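PDB 4O9D: Rik1-associated factor 1 from Schizosaccharomyces pombe, which serves in the Clr4 methyltransferase complex, which ubiquitylates and methylates histone H3 to establish heterochromatin, and is represented here by its WD-repeat propeller domain. Local coordinates for residues P174-E178 with K179-A183; L239-H242 with P243-G247; L263-R266 with M267-V270. All coordinates share one frame; numbering follows the deposited sequence.

Contact 1 (P174-E178 with K179-A183)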
loop_
_atom_site.group_PDB
_atom_site.type_symbol
_atom_site.label_atom_id
_atom_site.label_comp_id
_atom_site.label_asym_id
_atom_site.label_seq_id
_atom_site.Cartn_x
_atom_site.Cartn_y
_atom_site.Cartn_z
ATOM N N PRO A 174 -24.515 2.406 5.158
ATOM C CA PRO A 174 -25.386 3.536 4.817
ATOM C C PRO A 174 -25.075 4.822 5.560
ATOM O O PRO A 174 -25.111 5.883 4.943
ATOM C CB PRO A 174 -26.791 3.032 5.190
ATOM C CG PRO A 174 -26.703 1.548 5.143
ATOM C CD PRO A 174 -25.289 1.218 5.574
ATOM N N GLU A 175 -24.765 4.739 6.852
ATOM C CA GLU A 175 -24.459 5.935 7.636
ATOM C C GLU A 175 -23.187 6.662 7.117
ATOM O O GLU A 175 -23.157 7.896 6.987
ATOM C CB GLU A 175 -24.322 5.574 9.120
ATOM C CG GLU A 175 -25.649 5.227 9.790
ATOM C CD GLU A 175 -26.096 3.779 9.567
ATOM O OE1 GLU A 175 -25.456 3.024 8.787
ATOM O OE2 GLU A 175 -27.094 3.392 10.201
ATOM N N ALA A 176 -22.152 5.898 6.784
ATOM C CA ALA A 176 -20.994 6.474 6.108
ATOM C C ALA A 176 -21.431 7.162 4.820
ATOM O O ALA A 176 -21.050 8.302 4.538
ATOM C CB ALA A 176 -19.977 5.385 5.803
ATOM N N LEU A 177 -22.254 6.482 4.026
ATOM C CA LEU A 177 -22.660 7.071 2.754
ATOM C C LEU A 177 -23.460 8.359 2.957
ATOM O O LEU A 177 -23.276 9.315 2.214
ATOM C CB LEU A 177 -23.446 6.068 1.924
ATOM C CG LEU A 177 -22.615 4.937 1.322
ATOM C CD1 LEU A 177 -23.525 3.818 0.863
ATOM C CD2 LEU A 177 -21.792 5.430 0.165
ATOM N N GLU A 178 -24.336 8.392 3.963
ATOM C CA GLU A 178 -25.092 9.619 4.271
ATOM C C GLU A 178 -24.153 10.783 4.523
ATOM O O GLU A 178 -24.440 11.926 4.156
ATOM C CB GLU A 178 -25.942 9.439 5.533
ATOM C CG GLU A 178 -27.158 8.531 5.393
ATOM C CD GLU A 178 -27.846 8.322 6.739
ATOM O OE1 GLU A 178 -27.630 9.177 7.629
ATOM O OE2 GLU A 178 -28.576 7.313 6.921
ATOM N N LYS A 179 -23.039 10.488 5.188
ATOM C CA LYS A 179 -22.071 11.514 5.558
ATOM C C LYS A 179 -21.102 11.859 4.425
ATOM O O LYS A 179 -20.229 12.701 4.602
ATOM C CB LYS A 179 -21.304 11.072 6.811
ATOM C CG LYS A 179 -22.186 11.032 8.068
ATOM C CD LYS A 179 -21.444 10.423 9.233
ATOM C CE LYS A 179 -22.178 10.642 10.539
ATOM N NZ LYS A 179 -21.466 9.944 11.643
ATOM N N GLY A 180 -21.268 11.222 3.270
ATOM C CA GLY A 180 -20.429 11.498 2.114
ATOM C C GLY A 180 -18.971 11.044 2.242
ATOM O O GLY A 180 -18.111 11.596 1.563
ATOM N N TYR A 181 -18.707 10.040 3.084
ATOM C CA TYR A 181 -17.360 9.502 3.260
ATOM C C TYR A 181 -16.844 8.728 2.047
ATOM O O TYR A 181 -17.617 8.187 1.256
ATOM C CB TYR A 181 -17.289 8.584 4.488
ATOM C CG TYR A 181 -17.439 9.288 5.829
ATOM C CD1 TYR A 181 -17.387 10.674 5.932
ATOM C CD2 TYR A 181 -17.645 8.558 6.986
ATOM C CE1 TYR A 181 -17.515 11.308 7.171
ATOM C CE2 TYR A 181 -17.793 9.179 8.211
ATOM C CZ TYR A 181 -17.721 10.555 8.295
ATOM O OH TYR A 181 -17.870 11.170 9.520
ATOM N N SER A 182 -15.528 8.676 1.910
ATOM C CA SER A 182 -14.904 7.871 0.857
ATOM C C SER A 182 -14.342 6.620 1.498
ATOM O O SER A 182 -13.852 6.683 2.621
ATOM C CB SER A 182 -13.808 8.654 0.161
ATOM O OG SER A 182 -14.374 9.693 -0.640
ATOM N N ALA A 183 -14.462 5.480 0.820
ATOM C CA ALA A 183 -13.814 4.266 1.281
ATOM C C ALA A 183 -12.412 4.293 0.698
ATOM O O ALA A 183 -12.236 4.252 -0.536
ATOM C CB ALA A 183 -14.554 3.040 0.820
#
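Y181 N reaches back to A176 O in the straightest bond of this helix end, 3.3 Å long with an N-H...O angle of 167°, its donor standing above the carbonyl plane. One step inside it, G180 N bonds to L177 O at 3.0 Å. K179 N still makes the helical bond to E175 O at 3.2 Å, and A176 O takes a second, weak bond from the same nitrogen. The pair, 6→1 (Y181 N to A176 O) around 5→2 (G180 N to L177 O), with G180 at a positive phi of 69°, makes a Schellman motif. It stops the short helix 174-178, which bridges two neighbouring blades of the propeller, and turns the chain into strand 182-189. Outside the backbone, Y181 CG lies beside its own N, opposite the carbonyl carbon (chi1 -69°), which lays CD2 4.1 Å from A176 CB. K179 CB sits over one face of the Y181 ring, displaced toward the rim, while K179 CG runs 3.5 Å from E175 O before the extended chain leaves the helix. Both polar ends converge on D233: K179 NZ by a salt bridge, Y181 OH by a hydrogen bond. A176 and Y181 also lean on Y203, and L177 turns to Y152 and I172.

Contact 2 (L239-H242 with P243-G247)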
loop_
_atom_site.group_PDB
_atom_site.type_symbol
_atom_site.label_atom_id
_atom_site.label_comp_id
_atom_site.label_asym_id
_atom_site.label_seq_id
_atom_site.Cartn_x
_atom_site.Cartn_y
_atom_site.Cartn_z
ATOM N N LEU A 239 -3.800 1.066 7.361
ATOM C CA LEU A 239 -4.209 -0.189 8.005
ATOM C C LEU A 239 -3.076 -1.159 7.822
ATOM O O LEU A 239 -2.534 -1.279 6.705
ATOM C CB LEU A 239 -5.441 -0.809 7.296
ATOM C CG LEU A 239 -6.799 -0.129 7.312
ATOM C CD1 LEU A 239 -7.864 -1.045 6.599
ATOM C CD2 LEU A 239 -7.275 0.155 8.713
ATOM N N TYR A 240 -2.698 -1.850 8.892
ATOM C CA TYR A 240 -1.593 -2.789 8.789
ATOM C C TYR A 240 -1.888 -4.021 9.634
ATOM O O TYR A 240 -2.106 -3.893 10.831
ATOM C CB TYR A 240 -0.284 -2.120 9.242
ATOM C CG TYR A 240 0.921 -3.005 9.188
ATOM C CD1 TYR A 240 1.153 -3.960 10.179
ATOM C CD2 TYR A 240 1.855 -2.878 8.166
ATOM C CE1 TYR A 240 2.294 -4.763 10.153
ATOM C CE2 TYR A 240 3.015 -3.684 8.136
ATOM C CZ TYR A 240 3.214 -4.627 9.131
ATOM O OH TYR A 240 4.316 -5.451 9.091
ATOM N N MET A 241 -1.886 -5.197 9.005
ATOM C CA MET A 241 -2.172 -6.466 9.689
ATOM C C MET A 241 -0.853 -7.171 10.107
ATOM O O MET A 241 0.058 -7.359 9.285
ATOM C CB MET A 241 -3.003 -7.382 8.762
ATOM C CG MET A 241 -3.298 -8.774 9.342
ATOM S SD MET A 241 -4.544 -8.723 10.677
ATOM C CE MET A 241 -6.031 -8.329 9.738
ATOM N N HIS A 242 -0.735 -7.548 11.379
ATOM C CA HIS A 242 0.432 -8.315 11.803
ATOM C C HIS A 242 0.504 -9.638 11.030
ATOM O O HIS A 242 -0.534 -10.246 10.708
ATOM C CB HIS A 242 0.442 -8.538 13.312
ATOM C CG HIS A 242 1.765 -8.976 13.837
ATOM N ND1 HIS A 242 2.056 -10.292 14.119
ATOM C CD2 HIS A 242 2.890 -8.275 14.113
ATOM C CE1 HIS A 242 3.303 -10.385 14.548
ATOM N NE2 HIS A 242 3.826 -9.174 14.564
ATOM N N PRO A 243 1.727 -10.081 10.701
ATOM C CA PRO A 243 1.933 -11.332 9.945
ATOM C C PRO A 243 1.328 -12.559 10.651
ATOM O O PRO A 243 1.092 -13.575 10.015
ATOM C CB PRO A 243 3.473 -11.488 9.920
ATOM C CG PRO A 243 4.012 -10.131 10.151
ATOM C CD PRO A 243 3.009 -9.420 11.030
ATOM N N SER A 244 1.114 -12.472 11.958
ATOM C CA SER A 244 0.480 -13.563 12.705
ATOM C C SER A 244 -1.037 -13.467 12.606
ATOM O O SER A 244 -1.756 -14.376 13.022
ATOM C CB SER A 244 0.857 -13.489 14.170
ATOM O OG SER A 244 0.149 -12.416 14.777
ATOM N N GLN A 245 -1.502 -12.345 12.062
ATOM C CA GLN A 245 -2.920 -12.034 11.921
ATOM C C GLN A 245 -3.702 -12.067 13.254
ATOM O O GLN A 245 -4.914 -12.220 13.255
ATOM C CB GLN A 245 -3.538 -12.957 10.858
ATOM C CG GLN A 245 -2.703 -12.987 9.520
ATOM C CD GLN A 245 -3.270 -13.932 8.449
ATOM O OE1 GLN A 245 -4.321 -14.540 8.629
ATOM N NE2 GLN A 245 -2.564 -14.046 7.324
ATOM N N VAL A 246 -3.016 -11.894 14.382
ATOM C CA VAL A 246 -3.708 -11.797 15.677
ATOM C C VAL A 246 -4.273 -10.392 15.909
ATOM O O VAL A 246 -5.133 -10.177 16.773
ATOM C CB VAL A 246 -2.771 -12.193 16.872
ATOM C CG1 VAL A 246 -2.153 -13.589 16.638
ATOM C CG2 VAL A 246 -1.675 -11.147 17.072
ATOM N N GLY A 247 -3.797 -9.421 15.141
ATOM C CA GLY A 247 -4.221 -8.046 15.340
ATOM C C GLY A 247 -3.730 -7.107 14.254
ATOM O O GLY A 247 -2.832 -7.447 13.475
#
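The imidazole of H242 carries P243 CD over one face, a CH-pi contact between sequence neighbours, while the S244 side chain lies at the ring edge. There S244 OG stands 2.9 Å from H242 ND1 in a hydrogen bond whose direction is open. S244 N also donates to ND1, at 3.2 Å, but from well out of the ring plane (39°). H242 CG is anti to the backbone N (chi1 -164°), which swings ND1 over the start of the turn that follows. That turn is type I, closed by Q245 N to H242 O at 2.7 Å. S244 OG works twice, since it accepts V246 N at 3.2 Å in an ST turn. H242 N then bonds to G247 O at 3.0 Å, so the reversal joins strand 235-241 to strand 247-253, the two inner strands of one propeller blade. The bent chain of M241 brings SD to 3.5 Å from G247 O and alongside Q245 CA. With H242 replaced by an alanine, S244 N would probably lose its acceptor and S244 OG its ring partner, leaving the hydroxyl held by V246 N and somewhat freer to turn. H242 NE2 makes weak bonds to the carbonyls of S287 and N288, consistent with a hydrogen on that nitrogen, while H242 ND1, as acceptor for S244 N, ties the ring to the turn it precedes.

Contact 3 (L263-R266 with M267-V270); sequences LDTR and MYKV
Y268 and K269 both face D264, so one residue of the first strand is matched by two of the second: a G1 beta bulge, with Y268 at a positive phi of 41°. D264 N bonds to K269 O at 3.1 Å within the bulge; beyond it L263 CD2 meets V270 CG2 at 3.7 Å. At the end of strand 258-264, L263 and D264 probably take the place of the Trp-Asp pair that names WD repeats. D264 CG is anti to its N (chi1 179°), which carries the carboxylate round to the turn. D264 OD2 accepts R266 N at 2.8 Å from above the carboxylate plane, an Asx turn, and M267 N at 3.0 Å nearly along its C-O axis. D264 OD1 receives R266 NH2 in a salt bridge of 2.8 Å, lying in the guanidinium plane. On the other side of the hairpin T265 O rests 3.4 Å from Y268 CE2, over a ring face near its rim, and T265 CG2 lies beside Y268 OH, whose hydrogen bond goes to S189. With two backbone N-H groups and a guanidinium around it, the D264 carboxylate is likely to stay ionised and to fix the shape of the turn.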
loop_
_atom_site.group_PDB
_atom_site.type_symbol
_atom_site.label_atom_id
_atom_site.label_comp_id
_atom_site.label_asym_id
_atom_site.label_seq_id
_atom_site.Cartn_x
_atom_site.Cartn_y
_atom_site.Cartn_z
ATOM N N LEU A 263 -6.114 -3.153 17.140
ATOM C CA LEU A 263 -7.367 -3.895 17.167
ATOM C C LEU A 263 -7.121 -5.393 17.164
ATOM O O LEU A 263 -6.322 -5.893 16.376
ATOM C CB LEU A 263 -8.247 -3.517 15.955
ATOM C CG LEU A 263 -8.652 -2.038 15.869
ATOM C CD1 LEU A 263 -7.787 -1.252 14.891
ATOM C CD2 LEU A 263 -10.135 -1.936 15.468
ATOM N N ASP A 264 -7.829 -6.108 18.034
ATOM C CA ASP A 264 -7.655 -7.547 18.185
ATOM C C ASP A 264 -8.565 -8.285 17.211
ATOM O O ASP A 264 -9.727 -7.927 17.057
ATOM C CB ASP A 264 -7.989 -7.952 19.624
ATOM C CG ASP A 264 -7.857 -9.439 19.861
ATOM O OD1 ASP A 264 -6.729 -9.879 20.164
ATOM O OD2 ASP A 264 -8.877 -10.168 19.751
ATOM N N THR A 265 -8.032 -9.325 16.575
ATOM C CA THR A 265 -8.749 -10.092 15.564
ATOM C C THR A 265 -9.704 -11.199 16.108
ATOM O O THR A 265 -10.392 -11.856 15.339
ATOM C CB THR A 265 -7.723 -10.683 14.568
ATOM O OG1 THR A 265 -7.311 -9.650 13.654
ATOM C CG2 THR A 265 -8.307 -11.793 13.771
ATOM N N ARG A 266 -9.760 -11.418 17.412
ATOM C CA ARG A 266 -10.722 -12.387 17.963
ATOM C C ARG A 266 -11.994 -11.641 18.332
ATOM O O ARG A 266 -13.094 -11.967 17.869
ATOM C CB ARG A 266 -10.144 -13.098 19.201
ATOM C CG ARG A 266 -8.986 -14.025 18.897
ATOM C CD ARG A 266 -8.180 -14.336 20.154
ATOM N NE ARG A 266 -7.498 -13.137 20.627
ATOM C CZ ARG A 266 -7.100 -12.923 21.879
ATOM N NH1 ARG A 266 -7.314 -13.836 22.824
ATOM N NH2 ARG A 266 -6.482 -11.788 22.185
ATOM N N MET A 267 -11.816 -10.610 19.155
ATOM C CA MET A 267 -12.912 -9.767 19.603
ATOM C C MET A 267 -13.337 -8.759 18.521
ATOM O O MET A 267 -14.440 -8.246 18.566
ATOM C CB MET A 267 -12.479 -9.003 20.860
ATOM C CG MET A 267 -11.853 -9.881 21.954
ATOM S SD MET A 267 -12.943 -11.240 22.440
ATOM C CE MET A 267 -14.025 -10.400 23.604
ATOM N N TYR A 268 -12.470 -8.493 17.542
ATOM C CA TYR A 268 -12.622 -7.312 16.685
ATOM C C TYR A 268 -13.038 -6.136 17.536
ATOM O O TYR A 268 -14.130 -5.590 17.381
ATOM C CB TYR A 268 -13.620 -7.540 15.546
ATOM C CG TYR A 268 -13.035 -8.419 14.472
ATOM C CD1 TYR A 268 -12.060 -7.931 13.617
ATOM C CD2 TYR A 268 -13.419 -9.748 14.349
ATOM C CE1 TYR A 268 -11.505 -8.741 12.644
ATOM C CE2 TYR A 268 -12.865 -10.560 13.392
ATOM C CZ TYR A 268 -11.913 -10.056 12.541
ATOM O OH TYR A 268 -11.356 -10.870 11.583
ATOM N N LYS A 269 -12.148 -5.760 18.437
ATOM C CA LYS A 269 -12.384 -4.666 19.350
ATOM C C LYS A 269 -11.125 -3.796 19.398
ATOM O O LYS A 269 -10.013 -4.305 19.209
ATOM C CB LYS A 269 -12.683 -5.248 20.728
ATOM C CG LYS A 269 -12.732 -4.248 21.871
ATOM C CD LYS A 269 -13.708 -4.732 22.936
ATOM C CE LYS A 269 -13.239 -4.400 24.351
ATOM N NZ LYS A 269 -13.503 -5.536 25.297
ATOM N N VAL A 270 -11.286 -2.501 19.657
ATOM C CA VAL A 270 -10.126 -1.634 19.837
ATOM C C VAL A 270 -9.561 -1.991 21.195
ATOM O O VAL A 270 -10.276 -1.988 22.196
ATOM C CB VAL A 270 -10.460 -0.114 19.781
ATOM C CG1 VAL A 270 -9.282 0.717 20.318
ATOM C CG2 VAL A 270 -10.792 0.316 18.359
#

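Overall arrangement
Following the chain from the N terminus, the three contacts come in series; none encloses or crosses another. Contact 1 rounds off the helix between strand 165-171, the last of one blade, and strand 182-189, the first of the next. Contact 2 then closes the loop between the first two strands of the following blade, and contact 3 the hairpin between its last two, strands 258-264 and 269-276. These two have centres 11 Å apart and touch: V246 O lies 3.0 Å from T265 N, probably a hydrogen bond, which links the two turns at one end of their shared sheet. Contact 1 stands apart, its centre about 26 Å from that of contact 2 and 23 Å from that of contact 3.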